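Hypothetical protein RV2626C (Mycobacterium tuberculosis, PDB 1Y5H) is of unknown function but is a secreted homodimeric CBS-domain protein of the hypoxic response that, unlike some relatives, does not seem to bind AMP and probably binds zinc. Local coordinates at residues S83-D88 / L97-E102; T28-Y33 / G40-C45; I119-E122 / A126-L129. One frame throughout, in Å; residues are numbered along the deposited sequence.

Contact 1. Residues S83-D88 / L97-E102; sequences SIYYVD and LNVMEE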
loop_
_atom_site.group_PDB
_atom_site.type_symbol
_atom_site.label_atom_id
_atom_site.label_comp_id
_atom_site.label_asym_id
_atom_site.label_seq_id
_atom_site.Cartn_x
_atom_site.Cartn_y
_atom_site.Cartn_z
ATOM N N SER A 83 15.561 2.104 -1.270
ATOM C CA SER A 83 14.862 3.029 -2.152
ATOM C C SER A 83 15.330 4.477 -2.068
ATOM O O SER A 83 14.679 5.306 -1.428
ATOM C CB SER A 83 13.361 2.976 -1.845
ATOM O OG SER A 83 12.889 1.639 -1.826
ATOM N N ILE A 84 16.440 4.797 -2.722
ATOM C CA ILE A 84 16.910 6.170 -2.684
ATOM C C ILE A 84 16.743 6.904 -4.010
ATOM O O ILE A 84 17.435 6.646 -4.998
ATOM C CB ILE A 84 18.385 6.272 -2.221
ATOM C CG1 ILE A 84 18.769 7.751 -2.074
ATOM C CG2 ILE A 84 19.298 5.558 -3.200
ATOM C CD1 ILE A 84 20.124 7.990 -1.435
ATOM N N TYR A 85 15.782 7.812 -4.020
ATOM C CA TYR A 85 15.508 8.633 -5.182
ATOM C C TYR A 85 15.098 9.980 -4.631
ATOM O O TYR A 85 14.585 10.070 -3.516
ATOM C CB TYR A 85 14.397 8.017 -6.048
ATOM C CG TYR A 85 13.179 7.535 -5.286
ATOM C CD1 TYR A 85 12.131 8.403 -4.978
ATOM C CD2 TYR A 85 13.079 6.208 -4.864
ATOM C CE1 TYR A 85 11.019 7.960 -4.268
ATOM C CE2 TYR A 85 11.972 5.758 -4.154
ATOM C CZ TYR A 85 10.948 6.638 -3.859
ATOM O OH TYR A 85 9.863 6.194 -3.139
ATOM N N TYR A 86 15.345 11.029 -5.404
ATOM C CA TYR A 86 15.010 12.378 -4.981
ATOM C C TYR A 86 15.277 13.329 -6.126
ATOM O O TYR A 86 15.815 12.933 -7.154
ATOM C CB TYR A 86 15.871 12.796 -3.780
ATOM C CG TYR A 86 17.376 12.751 -4.009
ATOM C CD1 TYR A 86 18.040 13.763 -4.720
ATOM C CD2 TYR A 86 18.136 11.708 -3.493
ATOM C CE1 TYR A 86 19.433 13.723 -4.899
ATOM C CE2 TYR A 86 19.517 11.659 -3.667
ATOM C CZ TYR A 86 20.158 12.665 -4.365
ATOM O OH TYR A 86 21.525 12.605 -4.503
ATOM N N VAL A 87 14.878 14.579 -5.937
ATOM C CA VAL A 87 15.126 15.615 -6.921
ATOM C C VAL A 87 15.678 16.821 -6.183
ATOM O O VAL A 87 15.415 17.016 -4.990
ATOM C CB VAL A 87 13.847 16.041 -7.687
ATOM C CG1 VAL A 87 13.320 14.874 -8.499
ATOM C CG2 VAL A 87 12.786 16.554 -6.718
ATOM N N ASP A 88 16.461 17.617 -6.897
ATOM C CA ASP A 88 17.045 18.825 -6.340
ATOM C C ASP A 88 15.938 19.872 -6.259
ATOM O O ASP A 88 14.964 19.815 -7.012
ATOM C CB ASP A 88 18.172 19.319 -7.248
ATOM C CG ASP A 88 18.710 20.668 -6.827
ATOM O OD1 ASP A 88 19.225 20.780 -5.694
ATOM O OD2 ASP A 88 18.613 21.621 -7.630
ATOM N N LEU A 97 8.759 14.169 -12.951
ATOM C CA LEU A 97 7.999 13.099 -13.571
ATOM C C LEU A 97 8.939 11.979 -13.990
ATOM O O LEU A 97 8.571 10.813 -13.926
ATOM C CB LEU A 97 7.229 13.624 -14.786
ATOM C CG LEU A 97 6.121 14.628 -14.454
ATOM C CD1 LEU A 97 5.547 15.195 -15.745
ATOM C CD2 LEU A 97 5.033 13.944 -13.635
ATOM N N ASN A 98 10.153 12.328 -14.411
ATOM C CA ASN A 98 11.114 11.303 -14.811
ATOM C C ASN A 98 11.409 10.380 -13.631
ATOM O O ASN A 98 11.439 9.160 -13.778
ATOM C CB ASN A 98 12.429 11.922 -15.301
ATOM C CG ASN A 98 12.293 12.596 -16.653
ATOM O OD1 ASN A 98 11.464 12.205 -17.475
ATOM N ND2 ASN A 98 13.126 13.601 -16.899
ATOM N N VAL A 99 11.632 10.971 -12.462
ATOM C CA VAL A 99 11.920 10.185 -11.268
ATOM C C VAL A 99 10.725 9.320 -10.884
ATOM O O VAL A 99 10.869 8.126 -10.605
ATOM C CB VAL A 99 12.291 11.097 -10.083
ATOM C CG1 VAL A 99 12.425 10.276 -8.808
ATOM C CG2 VAL A 99 13.595 11.822 -10.385
HETATM N N MSE A 100 9.541 9.924 -10.877
HETATM C CA MSE A 100 8.327 9.201 -10.532
HETATM C C MSE A 100 8.089 8.027 -11.472
HETATM O O MSE A 100 7.671 6.957 -11.037
HETATM C CB MSE A 100 7.121 10.140 -10.567
HETATM C CG MSE A 100 7.040 11.067 -9.367
HETATM SE SE MSE A 100 5.577 12.317 -9.505
HETATM C CE MSE A 100 6.114 13.538 -8.101
ATOM N N GLU A 101 8.360 8.232 -12.757
ATOM C CA GLU A 101 8.165 7.182 -13.751
ATOM C C GLU A 101 9.122 6.017 -13.539
ATOM O O GLU A 101 8.705 4.863 -13.459
ATOM C CB GLU A 101 8.348 7.752 -15.157
ATOM N N GLU A 102 10.409 6.330 -13.449
ATOM C CA GLU A 102 11.438 5.316 -13.271
ATOM C C GLU A 102 11.245 4.454 -12.027
ATOM O O GLU A 102 11.372 3.230 -12.088
ATOM C CB GLU A 102 12.809 5.976 -13.240
#
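Val99 reaches from its helix to the chain 83-88 with both methyl groups: CG2 meets Val87 and the Tyr86 carbonyl, CG1 meets Tyr85. CG2 of Val99 lies 3.6 Å from CG1 of Val87, and the two forked side chains cross obliquely. The same Val99 CG2 comes within 4.1 Å of the backbone O of Tyr86, an apolar neighbour for that carbonyl. Val99 CG1 takes the other direction and stops 4.1 Å from CB of Tyr85, the root of that side chain. This division follows from the Val99 torsion: CG1 is anti to the backbone N (chi1 173°), while CG2 sits beside that N. Along 83-88 the alternation of an extended chain sets who takes part: CB of Tyr85 and of Val87 is directed toward the helix, that of Tyr86 away from it, and the Tyr86 side chain packs on Ile111.

Farther out, Val87 is fixed by backbone hydrogen bonds to Pro109 and Ile111. The Tyr85 ring stacks with that of His103, consistent with a second-shell place for Tyr85 beside this probable zinc ligand. Strand 87-88, helix 93-103 and strand 107-112 follow one another in the chain and the two strands pair in parallel, which makes them the beta-alpha-beta unit of the second CBS repeat, with Val99 packed between the helix and residues of both strands, Val87 and Val108.

Contact 2. Residues T28-Y33 / G40-C45; sequences TAAAQY and GALPIC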
loop_
_atom_site.group_PDB
_atom_site.type_symbol
_atom_site.label_atom_id
_atom_site.label_comp_id
_atom_site.label_asym_id
_atom_site.label_seq_id
_atom_site.Cartn_x
_atom_site.Cartn_y
_atom_site.Cartn_z
ATOM N N THR A 28 7.318 -0.357 13.571
ATOM C CA THR A 28 6.061 -0.119 14.266
ATOM C C THR A 28 5.880 1.389 14.436
ATOM O O THR A 28 4.788 1.919 14.248
ATOM C CB THR A 28 6.056 -0.801 15.644
ATOM O OG1 THR A 28 6.128 -2.222 15.464
ATOM C CG2 THR A 28 4.784 -0.458 16.411
ATOM N N ALA A 29 6.958 2.082 14.787
ATOM C CA ALA A 29 6.874 3.527 14.955
ATOM C C ALA A 29 6.539 4.194 13.624
ATOM O O ALA A 29 5.733 5.124 13.571
ATOM C CB ALA A 29 8.190 4.071 15.507
ATOM N N ALA A 30 7.158 3.720 12.547
ATOM C CA ALA A 30 6.905 4.275 11.222
ATOM C C ALA A 30 5.442 4.079 10.820
ATOM O O ALA A 30 4.844 4.945 10.186
ATOM C CB ALA A 30 7.825 3.622 10.194
ATOM N N ALA A 31 4.873 2.936 11.195
ATOM C CA ALA A 31 3.480 2.639 10.875
ATOM C C ALA A 31 2.578 3.658 11.558
ATOM O O ALA A 31 1.580 4.096 10.991
ATOM C CB ALA A 31 3.126 1.227 11.335
ATOM N N GLN A 32 2.936 4.030 12.782
ATOM C CA GLN A 32 2.157 5.019 13.523
ATOM C C GLN A 32 2.169 6.376 12.825
ATOM O O GLN A 32 1.156 7.074 12.803
ATOM C CB GLN A 32 2.700 5.151 14.946
ATOM C CG GLN A 32 2.519 3.883 15.761
ATOM C CD GLN A 32 3.274 3.896 17.074
ATOM O OE1 GLN A 32 3.182 2.952 17.860
ATOM N NE2 GLN A 32 4.028 4.960 17.319
ATOM N N TYR A 33 3.307 6.753 12.247
ATOM C CA TYR A 33 3.397 8.034 11.550
ATOM C C TYR A 33 2.548 8.038 10.289
ATOM O O TYR A 33 1.962 9.060 9.924
ATOM C CB TYR A 33 4.846 8.356 11.177
ATOM C CG TYR A 33 5.758 8.583 12.358
ATOM C CD1 TYR A 33 5.435 9.512 13.348
ATOM C CD2 TYR A 33 6.960 7.889 12.474
ATOM C CE1 TYR A 33 6.293 9.744 14.426
ATOM C CE2 TYR A 33 7.823 8.114 13.542
ATOM C CZ TYR A 33 7.485 9.041 14.514
ATOM O OH TYR A 33 8.341 9.258 15.573
ATOM N N GLY A 40 1.254 6.894 2.613
ATOM C CA GLY A 40 1.824 5.574 2.399
ATOM C C GLY A 40 3.325 5.542 2.196
ATOM O O GLY A 40 3.888 4.488 1.900
ATOM N N ALA A 41 3.981 6.688 2.339
ATOM C CA ALA A 41 5.429 6.761 2.167
ATOM C C ALA A 41 6.011 7.858 3.049
ATOM O O ALA A 41 5.459 8.957 3.139
ATOM C CB ALA A 41 5.775 7.015 0.706
ATOM N N LEU A 42 7.129 7.547 3.696
ATOM C CA LEU A 42 7.800 8.481 4.597
ATOM C C LEU A 42 9.267 8.644 4.235
ATOM O O LEU A 42 9.939 7.675 3.896
ATOM C CB LEU A 42 7.746 7.960 6.038
ATOM C CG LEU A 42 6.421 7.721 6.759
ATOM C CD1 LEU A 42 6.663 6.857 7.991
ATOM C CD2 LEU A 42 5.805 9.053 7.140
ATOM N N PRO A 43 9.782 9.882 4.287
ATOM C CA PRO A 43 11.197 10.082 3.967
ATOM C C PRO A 43 11.958 9.683 5.233
ATOM O O PRO A 43 11.538 10.019 6.342
ATOM C CB PRO A 43 11.275 11.582 3.670
ATOM C CG PRO A 43 10.211 12.160 4.554
ATOM C CD PRO A 43 9.072 11.168 4.417
ATOM N N ILE A 44 13.047 8.942 5.069
ATOM C CA ILE A 44 13.844 8.474 6.207
ATOM C C ILE A 44 15.219 9.133 6.187
ATOM O O ILE A 44 15.898 9.127 5.162
ATOM C CB ILE A 44 14.001 6.927 6.155
ATOM C CG1 ILE A 44 12.615 6.267 6.079
ATOM C CG2 ILE A 44 14.769 6.426 7.373
ATOM C CD1 ILE A 44 11.675 6.648 7.208
ATOM N N CYS A 45 15.639 9.684 7.324
ATOM C CA CYS A 45 16.922 10.378 7.395
ATOM C C CYS A 45 17.858 9.951 8.503
ATOM O O CYS A 45 17.447 9.390 9.516
ATOM C CB CYS A 45 16.710 11.878 7.584
ATOM S SG CYS A 45 15.867 12.762 6.247
#
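Leu42 carries the whole contact from the strand side, and its reach can be measured atom by atom. CB of Leu42, the start of the side chain, is still 5.9 Å from CB of Tyr33. With CG anti to the carbonyl carbon and beside the backbone N (chi1 -61°), the branch point advances toward the helix until Leu42 CG is 4.7 Å from Tyr33 CB. There the chain forks. CD1 of Leu42 enters between Ala30 and Tyr33, which are one helical turn apart: it is 3.4 Å from the backbone O of Ala30, 4.1 Å from CB of Ala30 and 4.0 Å from CB of Tyr33. The other methyl is slightly farther off, with Leu42 CD2 4.2 Å from Tyr33 CB.

Helix 27-37 and strand 41-45 are the last two elements of a beta-alpha-beta unit that begins with strand 21-22, part of the first CBS repeat. Leu42 and Tyr33 both pack on Val21 of that first strand, and Ala30 touches Leu55 of strand 51-56, placing the contact in the buried layer between helix and sheet.

Tyr33 lends its CB, but the ring turns off from Leu42, and its hydroxyl is hydrogen-bonded to Glu25. Behind the helix, Ala31, whose CB points away from the strand, packs on Val61 of the second subunit, and Thr28 packs on Leu65 of that subunit.

Contact 3. Residues I119-E122 / A126-L129; sequences IVTE and ARHL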
loop_
_atom_site.group_PDB
_atom_site.type_symbol
_atom_site.label_atom_id
_atom_site.label_comp_id
_atom_site.label_asym_id
_atom_site.label_seq_id
_atom_site.Cartn_x
_atom_site.Cartn_y
_atom_site.Cartn_z
ATOM N N ILE A 119 8.571 17.446 0.247
ATOM C CA ILE A 119 8.111 16.282 -0.505
ATOM C C ILE A 119 7.174 16.784 -1.597
ATOM O O ILE A 119 6.318 17.632 -1.341
ATOM C CB ILE A 119 7.313 15.297 0.395
ATOM C CG1 ILE A 119 8.249 14.575 1.371
ATOM C CG2 ILE A 119 6.545 14.301 -0.476
ATOM C CD1 ILE A 119 9.167 13.535 0.732
ATOM N N VAL A 120 7.329 16.270 -2.812
ATOM C CA VAL A 120 6.451 16.674 -3.899
ATOM C C VAL A 120 5.653 15.461 -4.360
ATOM O O VAL A 120 6.216 14.387 -4.549
ATOM C CB VAL A 120 7.244 17.233 -5.098
ATOM C CG1 VAL A 120 6.288 17.575 -6.228
ATOM C CG2 VAL A 120 8.014 18.469 -4.686
ATOM N N THR A 121 4.344 15.625 -4.519
ATOM C CA THR A 121 3.502 14.519 -4.974
ATOM C C THR A 121 3.050 14.762 -6.404
ATOM O O THR A 121 3.121 15.879 -6.910
ATOM C CB THR A 121 2.228 14.350 -4.112
ATOM O OG1 THR A 121 1.299 15.403 -4.408
ATOM C CG2 THR A 121 2.581 14.384 -2.634
ATOM N N GLU A 122 2.575 13.706 -7.050
ATOM C CA GLU A 122 2.105 13.817 -8.419
ATOM C C GLU A 122 0.918 14.774 -8.453
ATOM O O GLU A 122 0.748 15.530 -9.408
ATOM C CB GLU A 122 1.704 12.441 -8.941
ATOM C CG GLU A 122 1.633 12.365 -10.448
ATOM C CD GLU A 122 1.541 10.940 -10.954
ATOM O OE1 GLU A 122 0.556 10.251 -10.613
ATOM O OE2 GLU A 122 2.456 10.512 -11.691
ATOM N N ALA A 126 0.019 18.197 -10.764
ATOM C CA ALA A 126 -1.230 18.409 -11.490
ATOM C C ALA A 126 -1.893 19.734 -11.120
ATOM O O ALA A 126 -2.459 20.419 -11.975
ATOM C CB ALA A 126 -2.188 17.257 -11.222
ATOM N N ARG A 127 -1.812 20.095 -9.843
ATOM C CA ARG A 127 -2.415 21.328 -9.351
ATOM C C ARG A 127 -1.717 22.595 -9.829
ATOM O O ARG A 127 -2.361 23.629 -10.006
ATOM C CB ARG A 127 -2.419 21.339 -7.819
ATOM C CG ARG A 127 -3.212 20.225 -7.164
ATOM C CD ARG A 127 -2.797 20.077 -5.707
ATOM N NE ARG A 127 -3.476 18.965 -5.050
ATOM C CZ ARG A 127 -2.949 18.250 -4.061
ATOM N NH1 ARG A 127 -1.731 18.526 -3.615
ATOM N NH2 ARG A 127 -3.639 17.254 -3.520
ATOM N N HIS A 128 -0.409 22.522 -10.051
ATOM C CA HIS A 128 0.335 23.708 -10.451
ATOM C C HIS A 128 1.000 23.692 -11.825
ATOM O O HIS A 128 2.113 24.198 -11.980
ATOM C CB HIS A 128 1.383 24.015 -9.383
ATOM C CG HIS A 128 0.848 23.957 -7.986
ATOM N ND1 HIS A 128 -0.137 24.806 -7.530
ATOM C CD2 HIS A 128 1.148 23.139 -6.950
ATOM C CE1 HIS A 128 -0.421 24.514 -6.273
ATOM N NE2 HIS A 128 0.346 23.505 -5.898
ATOM N N LEU A 129 0.328 23.127 -12.824
ATOM C CA LEU A 129 0.897 23.099 -14.167
ATOM C C LEU A 129 0.866 24.486 -14.813
ATOM O O LEU A 129 1.878 24.956 -15.333
ATOM C CB LEU A 129 0.150 22.101 -15.058
ATOM C CG LEU A 129 0.358 20.613 -14.773
ATOM C CD1 LEU A 129 -0.354 19.790 -15.838
ATOM C CD2 LEU A 129 1.844 20.294 -14.768
#
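Glu122 and Ala126 are linked by the one hydrogen bond between the two segments, a main-chain bond of the i to i+4 kind. Ala126 N donates to Glu122 O at 3.1 Å, with an N-H...O angle of 159°, so the bond is fairly straight. The CA atoms of Glu122 and Ala126 stand 6.5 Å apart, the closest approach of the two backbones by this measure. Helix 122-127 is short, and this bond spans most of it.

Among van der Waals contacts, Ala126 CB rests 3.9 Å from that same Glu122 O. Glu122 takes part through its carbonyl; its CB points away from 126-129, and the side chain packs on Met100. Within the second segment, CB of Arg127 lies over the centre of the His128 ring, 3.9 Å above its plane, covering one face; the His128 side chain also touches Ile13.

Charged and polar groups meet more loosely. The Arg127 side chain runs back toward the strand, yet Arg127 NH1 stays 4.4 Å from Thr121 OG1, too long for a bond; the firm partner of NH1 is Asp124, in a salt bridge. Asp124 has a second task, accepting a hydrogen bond from Thr121 N. The Thr121 OG1 lies between the backbone N and the carbonyl carbon (chi1 73°), from where it caps a backbone N of the first turn.

Thr121 is the N-cap residue, and the return bond from its N to Asp124, three residues on, is consistent with a capping box where strand 115-121 passes straight into helix 122-127. This strand-to-helix step lies in the second CBS repeat, and His128, just past the helix, is probably a zinc ligand.

Overall arrangement
Along the chain the contacts follow in the order contact 2, contact 1, contact 3, with contact 2 in the first CBS repeat and contacts 1 and 3 in the second. Contacts 1 and 3 have centres 14 Å apart and reach the same sheet; they touch where CE of Met100, a selenomethionine, lies 3.7 Å from Val120 O. Contact 2 belongs to the other sheet, with its centre 19 Å from that of contact 1 and 21 Å from that of contact 3, and lies across the chain's centre from both. Pro43 CB nevertheless approaches Ile119 CD1 to 4.1 Å, so the two repeats pack together through their strands. Helix 27-37 faces the second subunit, whereas the segments of contacts 1 and 3 touch no other chain.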